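Local coordinates for protein type II restriction enzyme AgeI (Thalassobius gelatinovorus, PDB 5DWA) that recognises the double-stranded DNA sequence 5'-ACCGGT-3' and cleaves it after the A, leaving fragments with terminal 5'-phosphates, at residues 30-35 / 72-77; 1-6 / 15-20; 45-50 / 93-98. All blocks are in the same frame, centred on the assembly; numbering follows the deposited sequence. Where two conformers were deposited one is given.

Contact 1 of 3, residues 30-35 / 72-77; sequences DYFVPL and YRIYIR. With nucleotides of chain C.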
loop_
_atom_site.group_PDB
_atom_site.type_symbol
_atom_site.label_atom_id
_atom_site.label_comp_id
_atom_site.label_asym_id
_atom_site.label_seq_id
_atom_site.Cartn_x
_atom_site.Cartn_y
_atom_site.Cartn_z
ATOM N N ASP A 30 2.768 11.882 -29.465
ATOM C CA ASP A 30 3.976 11.875 -30.287
ATOM C C ASP A 30 5.251 12.119 -29.483
ATOM O O ASP A 30 6.321 11.620 -29.838
ATOM C CB ASP A 30 3.880 12.924 -31.402
ATOM C CG ASP A 30 2.887 12.538 -32.490
ATOM O OD1 ASP A 30 2.450 11.368 -32.516
ATOM O OD2 ASP A 30 2.555 13.409 -33.322
ATOM N N TYR A 31 5.139 12.896 -28.411
ATOM C CA TYR A 31 6.283 13.143 -27.536
ATOM C C TYR A 31 6.532 11.955 -26.609
ATOM O O TYR A 31 7.662 11.518 -26.423
ATOM C CB TYR A 31 6.063 14.413 -26.713
ATOM C CG TYR A 31 7.164 14.694 -25.717
ATOM C CD1 TYR A 31 8.442 15.016 -26.145
ATOM C CD2 TYR A 31 6.924 14.642 -24.351
ATOM C CE1 TYR A 31 9.461 15.279 -25.237
ATOM C CE2 TYR A 31 7.934 14.902 -23.437
ATOM C CZ TYR A 31 9.198 15.218 -23.889
ATOM O OH TYR A 31 10.199 15.480 -22.984
ATOM N N PHE A 32 5.450 11.419 -26.060
ATOM C CA PHE A 32 5.539 10.437 -24.979
ATOM C C PHE A 32 5.768 8.999 -25.456
ATOM O O PHE A 32 6.598 8.292 -24.895
ATOM C CB PHE A 32 4.266 10.524 -24.134
ATOM C CG PHE A 32 4.218 9.575 -22.962
ATOM C CD1 PHE A 32 5.286 9.453 -22.087
ATOM C CD2 PHE A 32 3.064 8.839 -22.717
ATOM C CE1 PHE A 32 5.214 8.595 -20.996
ATOM C CE2 PHE A 32 2.981 7.983 -21.631
ATOM C CZ PHE A 32 4.051 7.854 -20.774
ATOM N N VAL A 33 5.043 8.568 -26.486
ATOM C CA VAL A 33 5.152 7.187 -26.949
ATOM C C VAL A 33 6.603 6.749 -27.200
ATOM O O VAL A 33 7.008 5.695 -26.711
ATOM C CB VAL A 33 4.313 6.943 -28.225
ATOM C CG1 VAL A 33 4.677 5.606 -28.857
ATOM C CG2 VAL A 33 2.824 6.991 -27.897
ATOM N N PRO A 34 7.400 7.558 -27.929
ATOM C CA PRO A 34 8.767 7.082 -28.176
ATOM C C PRO A 34 9.639 7.016 -26.924
ATOM O O PRO A 34 10.729 6.451 -26.977
ATOM C CB PRO A 34 9.334 8.119 -29.159
ATOM C CG PRO A 34 8.163 8.815 -29.727
ATOM C CD PRO A 34 7.141 8.830 -28.628
ATOM N N LEU A 35 9.167 7.581 -25.814
ATOM C CA LEU A 35 9.943 7.595 -24.581
ATOM C C LEU A 35 9.671 6.367 -23.718
ATOM O O LEU A 35 10.480 6.026 -22.852
ATOM C CB LEU A 35 9.640 8.857 -23.768
ATOM C CG LEU A 35 9.864 10.204 -24.453
ATOM C CD1 LEU A 35 9.562 11.342 -23.476
ATOM C CD2 LEU A 35 11.290 10.310 -24.980
ATOM N N TYR A 72 -1.163 7.480 -18.297
ATOM C CA TYR A 72 -1.404 6.121 -17.809
ATOM C C TYR A 72 -1.827 5.169 -18.909
ATOM O O TYR A 72 -1.284 4.077 -19.054
ATOM C CB TYR A 72 -2.485 6.178 -16.739
ATOM C CG TYR A 72 -3.004 4.872 -16.180
ATOM C CD1 TYR A 72 -2.149 3.896 -15.677
ATOM C CD2 TYR A 72 -4.372 4.669 -16.054
ATOM C CE1 TYR A 72 -2.648 2.728 -15.116
ATOM C CE2 TYR A 72 -4.871 3.518 -15.505
ATOM C CZ TYR A 72 -4.019 2.560 -15.024
ATOM O OH TYR A 72 -4.558 1.429 -14.456
ATOM N N ARG A 73 -2.818 5.600 -19.679
ATOM C CA ARG A 73 -3.399 4.751 -20.708
ATOM C C ARG A 73 -2.415 4.452 -21.823
ATOM O O ARG A 73 -2.302 3.313 -22.277
ATOM C CB ARG A 73 -4.651 5.406 -21.288
ATOM C CG ARG A 73 -5.795 5.475 -20.311
ATOM C CD ARG A 73 -6.232 4.096 -19.853
ATOM N NE ARG A 73 -7.235 4.207 -18.802
ATOM C CZ ARG A 73 -7.802 3.176 -18.185
ATOM N NH1 ARG A 73 -7.468 1.933 -18.504
ATOM N NH2 ARG A 73 -8.697 3.393 -17.240
ATOM N N ILE A 74 -1.712 5.483 -22.269
ATOM C CA ILE A 74 -0.721 5.313 -23.314
ATOM C C ILE A 74 0.410 4.405 -22.828
ATOM O O ILE A 74 0.858 3.518 -23.550
ATOM C CB ILE A 74 -0.158 6.672 -23.782
ATOM C CG1 ILE A 74 -1.251 7.465 -24.507
ATOM C CG2 ILE A 74 1.029 6.471 -24.695
ATOM C CD1 ILE A 74 -0.831 8.850 -24.955
ATOM N N TYR A 75 0.867 4.625 -21.596
ATOM C CA TYR A 75 1.925 3.804 -21.027
ATOM C C TYR A 75 1.511 2.331 -20.984
ATOM O O TYR A 75 2.256 1.452 -21.423
ATOM C CB TYR A 75 2.289 4.314 -19.629
ATOM C CG TYR A 75 3.518 3.666 -19.044
ATOM C CD1 TYR A 75 4.767 4.254 -19.204
ATOM C CD2 TYR A 75 3.438 2.476 -18.325
ATOM C CE1 TYR A 75 5.904 3.678 -18.683
ATOM C CE2 TYR A 75 4.576 1.888 -17.782
ATOM C CZ TYR A 75 5.808 2.500 -17.967
ATOM O OH TYR A 75 6.961 1.952 -17.454
ATOM N N ILE A 76 0.319 2.067 -20.462
ATOM C CA ILE A 76 -0.202 0.704 -20.395
ATOM C C ILE A 76 -0.297 0.041 -21.778
ATOM O O ILE A 76 -0.014 -1.153 -21.915
ATOM C CB ILE A 76 -1.591 0.689 -19.702
ATOM C CG1 ILE A 76 -1.454 1.090 -18.232
ATOM C CG2 ILE A 76 -2.258 -0.681 -19.832
ATOM C CD1 ILE A 76 -0.518 0.212 -17.443
ATOM N N ARG A 77 -0.672 0.810 -22.799
ATOM C CA ARG A 77 -0.790 0.277 -24.157
ATOM C C ARG A 77 0.566 -0.003 -24.782
ATOM O O ARG A 77 0.757 -1.011 -25.469
ATOM C CB ARG A 77 -1.555 1.253 -25.049
ATOM C CG ARG A 77 -1.709 0.756 -26.495
ATOM C CD ARG A 77 -2.364 1.784 -27.405
ATOM N NE ARG A 77 -1.457 2.868 -27.775
ATOM C CZ ARG A 77 -1.747 4.156 -27.630
ATOM N NH1 ARG A 77 -2.915 4.517 -27.119
ATOM N NH2 ARG A 77 -0.873 5.084 -27.996
ATOM P P DG C 8 -7.691 1.596 -12.353
ATOM O OP1 DG C 8 -7.002 1.867 -13.640
ATOM O OP2 DG C 8 -8.567 2.640 -11.774
ATOM O "O5'" DG C 8 -8.503 0.250 -12.542
ATOM C "C5'" DG C 8 -7.805 -0.895 -13.024
ATOM C "C4'" DG C 8 -8.301 -2.159 -12.351
ATOM O "O4'" DG C 8 -7.933 -2.158 -10.946
ATOM C "C3'" DG C 8 -9.797 -2.358 -12.400
ATOM O "O3'" DG C 8 -10.030 -3.733 -12.635
ATOM C "C2'" DG C 8 -10.269 -1.888 -11.004
ATOM C "C1'" DG C 8 -9.098 -2.268 -10.122
ATOM N N9 DG C 8 -8.867 -1.386 -8.984
ATOM C C8 DG C 8 -8.882 -0.012 -8.976
ATOM N N7 DG C 8 -8.557 0.505 -7.809
ATOM C C5 DG C 8 -8.262 -0.602 -7.027
ATOM C C6 DG C 8 -7.853 -0.678 -5.682
ATOM O O6 DG C 8 -7.624 0.254 -4.909
ATOM N N1 DG C 8 -7.679 -1.994 -5.259
ATOM C C2 DG C 8 -7.877 -3.107 -6.044
ATOM N N2 DG C 8 -7.654 -4.312 -5.468
ATOM N N3 DG C 8 -8.265 -3.044 -7.308
ATOM C C4 DG C 8 -8.444 -1.769 -7.727
ATOM P P DG C 7 -2.490 4.901 -9.866
ATOM O OP1 DG C 7 -2.179 5.464 -11.198
ATOM O OP2 DG C 7 -3.042 5.761 -8.809
ATOM O "O5'" DG C 7 -3.542 3.719 -10.074
ATOM C "C5'" DG C 7 -3.257 2.637 -10.928
ATOM C "C4'" DG C 7 -4.331 1.573 -10.765
ATOM O "O4'" DG C 7 -4.126 0.862 -9.518
ATOM C "C3'" DG C 7 -5.751 2.114 -10.689
ATOM O "O3'" DG C 7 -6.613 1.168 -11.252
ATOM C "C2'" DG C 7 -5.984 2.245 -9.179
ATOM C "C1'" DG C 7 -5.260 1.017 -8.664
ATOM N N9 DG C 7 -4.727 1.159 -7.323
ATOM C C8 DG C 7 -4.659 2.303 -6.561
ATOM N N7 DG C 7 -4.050 2.120 -5.423
ATOM C C5 DG C 7 -3.663 0.789 -5.451
ATOM C C6 DG C 7 -2.960 0.019 -4.497
ATOM O O6 DG C 7 -2.506 0.382 -3.403
ATOM N N1 DG C 7 -2.774 -1.286 -4.922
ATOM C C2 DG C 7 -3.214 -1.795 -6.119
ATOM N N2 DG C 7 -2.935 -3.079 -6.355
ATOM N N3 DG C 7 -3.877 -1.088 -7.017
ATOM C C4 DG C 7 -4.063 0.190 -6.620
#
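F32 and V33 face I74 and Y75 across two helical segments, 30-35 and 72-77, whose axes come within 10.0 Å and run in the same general sense at 36° to one another, with V33 and I74 at the level of nearest approach. The joint is apolar. F32 has the largest share of it: with CG anti to the backbone N (chi1 -179°), the ring projects to the other helix, and its CD2 lies 3.7 Å from CG2 of I74. The ring and the isoleucine run antiparallel, side by side, and the far end of the ring continues to Y75, where CZ of F32 lies in the plane of the tyrosine ring, at its edge, 4.0 Å from CD1. The methyl CG2 of I74 is shared, since CG2 of V33 also approaches it to 3.7 Å, the valine meeting the isoleucine nearly perpendicularly. At the outer margin, R77 bends at chi3 and brings NH2 to 4.2 Å from V33 CG2, a packing contact only.

On its other flank the second helix reaches the DNA through Y72, which points away from helix 22-36 and donates a hydrogen bond from its hydroxyl to a phosphate oxygen, OH to OP1 of DG8 of chain C being 2.6 Å, with that oxygen near the ring plane at its edge. W88 and H68 meet the Y72 ring. No hydrogen bond joins the two segments; the side of helix 63-78 that faces helix 22-36 is therefore held by shape and hydrophobic burial, while the hydroxyl of Y72 is spent on the DNA phosphate and that of Y75 on S87.

Contact 2 of 3, residues 1-6 / 15-20; sequences MRLDLD and VMLDNV
M1, V15 and L3 have the most surface buried where segment 1-6 meets segment 15-20: M1 is held by the turn that follows the second strand, whereas L3 and V15 pair with each other in the ladder. M1 is gripped by its backbone. Its amino N donates to two carbonyls, L17 O at 2.9 Å and V20 O at 3.2 Å; the first is approached from above its carbonyl plane, the second within it. Its own O accepts L17 N at 2.8 Å through an almost straight bond (174° at the hydrogen). The side chain starts between the backbone N and the carbonyl carbon (chi1 67°), which sets CG beside V20 O, next to CB, and leads SD to 4.0 Å from CG1 of V20. The two carbonyls that hold the amino group belong to the first and last residues of a type II turn, L17 to V20, so the turn wraps round the chain start.

L3 and V15 form an antiparallel hydrogen-bonded pair, linked by L3 N to V15 O and by the longer V15 N to L3 O. On their shared face, CG1 of V15 touches both CB of L3 and CD1 of L5, while CD1 of L3 meets CD2 of L17 at 3.8 Å. Y25 and H69, from helices 22-36 and 63-78, cover L3.

On the opposite face R2 and M16 make the non-hydrogen-bonded pair. In one of its two conformers M16 bends at chi2 and chi3 and lays SD 3.7 Å from CA of R2, whose guanidinium turns to D4 in a salt bridge (NE to OD1, 3.0 Å). With one face apolar and buried, the other exposed and carrying R2, D4 and M16, the arrangement is an antiparallel beta hairpin, strands 2-8 and 11-16, separate from the six-stranded sheet.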
loop_
_atom_site.group_PDB
_atom_site.type_symbol
_atom_site.label_atom_id
_atom_site.label_comp_id
_atom_site.label_asym_id
_atom_site.label_seq_id
_atom_site.Cartn_x
_atom_site.Cartn_y
_atom_site.Cartn_z
ATOM N N MET A 1 -12.383 16.658 -25.735
ATOM C CA MET A 1 -12.587 15.578 -26.694
ATOM C C MET A 1 -13.180 14.352 -26.013
ATOM O O MET A 1 -13.086 14.204 -24.796
ATOM C CB MET A 1 -11.270 15.201 -27.371
ATOM C CG MET A 1 -10.259 14.576 -26.420
ATOM S SD MET A 1 -8.687 14.172 -27.191
ATOM C CE MET A 1 -9.110 12.676 -28.075
ATOM N N ARG A 2 -13.789 13.473 -26.799
ATOM C CA ARG A 2 -14.212 12.184 -26.277
ATOM C C ARG A 2 -13.053 11.207 -26.393
ATOM O O ARG A 2 -12.554 10.950 -27.488
ATOM C CB ARG A 2 -15.436 11.644 -27.018
ATOM C CG ARG A 2 -16.001 10.381 -26.382
ATOM C CD ARG A 2 -17.004 9.681 -27.276
ATOM N NE ARG A 2 -16.335 8.897 -28.308
ATOM C CZ ARG A 2 -16.962 8.291 -29.309
ATOM N NH1 ARG A 2 -18.281 8.382 -29.422
ATOM N NH2 ARG A 2 -16.267 7.597 -30.197
ATOM N N LEU A 3 -12.620 10.674 -25.258
ATOM C CA LEU A 3 -11.563 9.673 -25.243
ATOM C C LEU A 3 -12.123 8.276 -25.436
ATOM O O LEU A 3 -13.103 7.905 -24.800
ATOM C CB LEU A 3 -10.785 9.735 -23.929
ATOM C CG LEU A 3 -9.416 10.405 -23.966
ATOM C CD1 LEU A 3 -8.784 10.350 -22.584
ATOM C CD2 LEU A 3 -8.521 9.739 -24.994
ATOM N N ASP A 4 -11.492 7.504 -26.312
ATOM C CA ASP A 4 -11.864 6.111 -26.500
ATOM C C ASP A 4 -10.826 5.230 -25.827
ATOM O O ASP A 4 -9.655 5.233 -26.204
ATOM C CB ASP A 4 -11.981 5.774 -27.987
ATOM C CG ASP A 4 -12.952 6.679 -28.709
ATOM O OD1 ASP A 4 -13.950 7.098 -28.087
ATOM O OD2 ASP A 4 -12.711 6.980 -29.899
ATOM N N LEU A 5 -11.253 4.482 -24.820
ATOM C CA LEU A 5 -10.321 3.693 -24.026
ATOM C C LEU A 5 -10.462 2.212 -24.311
ATOM O O LEU A 5 -11.543 1.646 -24.173
ATOM C CB LEU A 5 -10.531 3.959 -22.536
ATOM C CG LEU A 5 -10.497 5.429 -22.114
ATOM C CD1 LEU A 5 -10.645 5.550 -20.607
ATOM C CD2 LEU A 5 -9.234 6.119 -22.614
ATOM N N ASP A 6 -9.356 1.592 -24.706
ATOM C CA ASP A 6 -9.336 0.162 -24.968
ATOM C C ASP A 6 -9.152 -0.599 -23.665
ATOM O O ASP A 6 -8.072 -0.582 -23.074
ATOM C CB ASP A 6 -8.221 -0.187 -25.953
ATOM C CG ASP A 6 -8.475 -1.489 -26.694
ATOM O OD1 ASP A 6 -9.104 -2.404 -26.120
ATOM O OD2 ASP A 6 -8.044 -1.592 -27.862
ATOM N N VAL A 15 -14.723 8.426 -22.084
ATOM C CA VAL A 15 -14.741 9.420 -21.028
ATOM C C VAL A 15 -14.418 10.753 -21.691
ATOM O O VAL A 15 -13.664 10.804 -22.664
ATOM C CB VAL A 15 -13.736 9.085 -19.887
ATOM C CG1 VAL A 15 -12.300 9.182 -20.380
ATOM C CG2 VAL A 15 -13.958 10.003 -18.683
ATOM N N MET A 16 -14.999 11.836 -21.190
ATOM C CA MET A 16 -14.723 13.146 -21.766
ATOM C C MET A 16 -13.466 13.761 -21.161
ATOM O O MET A 16 -13.302 13.794 -19.942
ATOM C CB MET A 16 -15.917 14.082 -21.575
ATOM C CG MET A 16 -17.178 13.611 -22.285
ATOM S SD MET A 16 -16.948 13.434 -24.067
ATOM C CE MET A 16 -16.518 15.115 -24.508
ATOM N N LEU A 17 -12.585 14.234 -22.034
ATOM C CA LEU A 17 -11.332 14.855 -21.644
ATOM C C LEU A 17 -11.391 16.328 -22.033
ATOM O O LEU A 17 -11.050 16.704 -23.162
ATOM C CB LEU A 17 -10.150 14.149 -22.307
ATOM C CG LEU A 17 -8.753 14.650 -21.946
ATOM C CD1 LEU A 17 -8.466 14.378 -20.470
ATOM C CD2 LEU A 17 -7.701 14.008 -22.844
ATOM N N ASP A 18 -11.850 17.147 -21.090
ATOM C CA ASP A 18 -12.091 18.569 -21.317
ATOM C C ASP A 18 -10.822 19.347 -21.627
ATOM O O ASP A 18 -9.767 19.088 -21.050
ATOM C CB ASP A 18 -12.773 19.185 -20.094
ATOM C CG ASP A 18 -14.045 18.462 -19.712
ATOM O OD1 ASP A 18 -14.861 18.184 -20.613
ATOM O OD2 ASP A 18 -14.226 18.170 -18.511
ATOM N N ASN A 19 -10.948 20.311 -22.539
ATOM C CA ASN A 19 -9.855 21.202 -22.936
ATOM C C ASN A 19 -8.624 20.473 -23.461
ATOM O O ASN A 19 -7.489 20.910 -23.260
ATOM C CB ASN A 19 -9.480 22.118 -21.772
ATOM C CG ASN A 19 -10.577 23.114 -21.458
ATOM O OD1 ASN A 19 -10.871 24.000 -22.265
ATOM N ND2 ASN A 19 -11.209 22.960 -20.305
ATOM N N VAL A 20 -8.867 19.355 -24.135
ATOM C CA VAL A 20 -7.845 18.670 -24.909
ATOM C C VAL A 20 -8.437 18.360 -26.271
ATOM O O VAL A 20 -9.466 17.698 -26.360
ATOM C CB VAL A 20 -7.377 17.360 -24.246
ATOM C CG1 VAL A 20 -6.324 16.671 -25.110
ATOM C CG2 VAL A 20 -6.836 17.632 -22.852
#

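Contact 3 of 3, residues 45-50 / 93-98; sequences DAIGQA and GEAFEV
G48 and A95 bring two helices together at a point of very close packing: their axes pass 7.5 Å apart at an angle of 45°, and the CA atoms of these two residues are only 4.4 Å from each other. G48 presents bare backbone, its CA lying 3.5 Å from the carbonyl O of A95, while A95 offers a single methyl. That methyl is met by I47. CB of the isoleucine faces CB of A95 at 3.6 Å, and the first torsion, with CG2 anti to the backbone N and CG1 anti to the carbonyl carbon (chi1 -61°), brings CG2 beside the same methyl.

V98 packs beside A95 against G48. Its CG1 reaches 4.2 Å from CA of G48, while CG2 comes 3.8 Å from OD1 of D45, the two side chains standing nearly perpendicular. Q49 folds back at chi2 (-53°), placing NE2 3.9 Å from CG1 of V98; the amide nitrogen passes the methyl on its way to a hydrogen bond with E102, further along helix 84-109.

Helix 43-57 thus lies between helix 84-109 and helix 22-36, with A46 and A50 turned to L35 and F32, while W67 of helix 63-78 touches both I47 and A95. Beyond helix 84-109, F96 packs on L197, just past strand 191-196 of the central sheet.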
loop_
_atom_site.group_PDB
_atom_site.type_symbol
_atom_site.label_atom_id
_atom_site.label_comp_id
_atom_site.label_asym_id
_atom_site.label_seq_id
_atom_site.Cartn_x
_atom_site.Cartn_y
_atom_site.Cartn_z
ATOM N N ASP A 45 11.454 9.410 -15.680
ATOM C CA ASP A 45 11.801 10.597 -16.455
ATOM C C ASP A 45 10.910 10.777 -17.681
ATOM O O ASP A 45 10.486 11.893 -17.997
ATOM C CB ASP A 45 13.273 10.541 -16.879
ATOM C CG ASP A 45 14.208 10.716 -15.716
ATOM O OD1 ASP A 45 13.886 11.527 -14.821
ATOM O OD2 ASP A 45 15.259 10.044 -15.689
ATOM N N ALA A 46 10.609 9.679 -18.370
ATOM C CA ALA A 46 9.681 9.721 -19.491
ATOM C C ALA A 46 8.310 10.261 -19.070
ATOM O O ALA A 46 7.777 11.179 -19.685
ATOM C CB ALA A 46 9.542 8.337 -20.103
ATOM N N ILE A 47 7.737 9.687 -18.020
ATOM C CA ILE A 47 6.412 10.090 -17.573
ATOM C C ILE A 47 6.442 11.491 -16.970
ATOM O O ILE A 47 5.577 12.322 -17.254
ATOM C CB ILE A 47 5.857 9.082 -16.552
ATOM C CG1 ILE A 47 5.734 7.688 -17.171
ATOM C CG2 ILE A 47 4.504 9.535 -16.001
ATOM C CD1 ILE A 47 5.667 6.595 -16.126
ATOM N N GLY A 48 7.465 11.757 -16.158
ATOM C CA GLY A 48 7.603 13.044 -15.502
ATOM C C GLY A 48 7.711 14.175 -16.501
ATOM O O GLY A 48 6.987 15.174 -16.403
ATOM N N GLN A 49 8.604 14.017 -17.472
ATOM C CA GLN A 49 8.798 15.060 -18.476
ATOM C C GLN A 49 7.589 15.159 -19.398
ATOM O O GLN A 49 7.186 16.259 -19.773
ATOM C CB GLN A 49 10.082 14.820 -19.285
ATOM C CG GLN A 49 11.378 14.941 -18.475
ATOM C CD GLN A 49 11.507 16.258 -17.705
ATOM O OE1 GLN A 49 11.028 17.306 -18.143
ATOM N NE2 GLN A 49 12.155 16.201 -16.545
ATOM N N ALA A 50 6.974 14.023 -19.742
ATOM C CA ALA A 50 5.770 14.069 -20.555
ATOM C C ALA A 50 4.629 14.801 -19.845
ATOM O O ALA A 50 3.811 15.470 -20.480
ATOM C CB ALA A 50 5.340 12.671 -20.939
ATOM N N GLY A 93 5.082 6.746 -9.594
ATOM C CA GLY A 93 5.212 7.425 -8.314
ATOM C C GLY A 93 6.409 8.347 -8.334
ATOM O O GLY A 93 6.309 9.537 -8.030
ATOM N N GLU A 94 7.554 7.796 -8.725
ATOM C CA GLU A 94 8.753 8.609 -8.844
ATOM C C GLU A 94 8.617 9.647 -9.958
ATOM O O GLU A 94 9.211 10.728 -9.890
ATOM C CB GLU A 94 9.976 7.721 -9.076
ATOM C CG GLU A 94 10.268 6.834 -7.868
ATOM C CD GLU A 94 11.621 6.154 -7.919
ATOM O OE1 GLU A 94 12.198 6.053 -9.019
ATOM O OE2 GLU A 94 12.111 5.734 -6.841
ATOM N N ALA A 95 7.827 9.344 -10.980
ATOM C CA ALA A 95 7.635 10.312 -12.054
ATOM C C ALA A 95 6.953 11.582 -11.553
ATOM O O ALA A 95 7.255 12.669 -12.029
ATOM C CB ALA A 95 6.832 9.699 -13.190
ATOM N N PHE A 96 6.026 11.464 -10.604
ATOM C CA PHE A 96 5.363 12.662 -10.098
ATOM C C PHE A 96 6.359 13.527 -9.302
ATOM O O PHE A 96 6.337 14.759 -9.390
ATOM C CB PHE A 96 4.138 12.274 -9.261
ATOM C CG PHE A 96 3.365 13.448 -8.731
ATOM C CD1 PHE A 96 3.062 14.533 -9.534
ATOM C CD2 PHE A 96 2.927 13.450 -7.418
ATOM C CE1 PHE A 96 2.338 15.607 -9.028
ATOM C CE2 PHE A 96 2.209 14.520 -6.900
ATOM C CZ PHE A 96 1.915 15.601 -7.706
ATOM N N GLU A 97 7.241 12.885 -8.538
ATOM C CA GLU A 97 8.347 13.607 -7.895
ATOM C C GLU A 97 9.195 14.364 -8.925
ATOM O O GLU A 97 9.502 15.544 -8.738
ATOM C CB GLU A 97 9.241 12.654 -7.118
ATOM C CG GLU A 97 8.506 11.859 -6.049
ATOM C CD GLU A 97 9.448 10.888 -5.377
ATOM O OE1 GLU A 97 10.342 11.350 -4.644
ATOM O OE2 GLU A 97 9.326 9.671 -5.614
ATOM N N VAL A 98 9.591 13.675 -9.995
ATOM C CA VAL A 98 10.355 14.309 -11.077
ATOM C C VAL A 98 9.625 15.534 -11.609
ATOM O O VAL A 98 10.218 16.591 -11.791
ATOM C CB VAL A 98 10.617 13.329 -12.244
ATOM C CG1 VAL A 98 11.147 14.076 -13.480
ATOM C CG2 VAL A 98 11.599 12.258 -11.823
#

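From the N terminus, contact 2 comes first and closes the shortest loop, tying the chain start to the far end of its own hairpin before helix 22-36 begins. Contacts 1 and 3 follow it in series and cross each other, since 45-50 lies between 30-35 and 72-77 while 93-98 lies beyond both. Four successive helices, 22-36, 43-57, 63-78 and 84-109, are thereby interlaced. Contacts 1 and 3 also touch directly, F32 CD1 lying 3.4 Å from A50 CB. Contact 2 meets contact 1 more lightly, through L5 and one of two conformers of R73, but stays about 11 Å from contact 3 at the nearest atoms. The hairpin is thus joined to one flank of these helices.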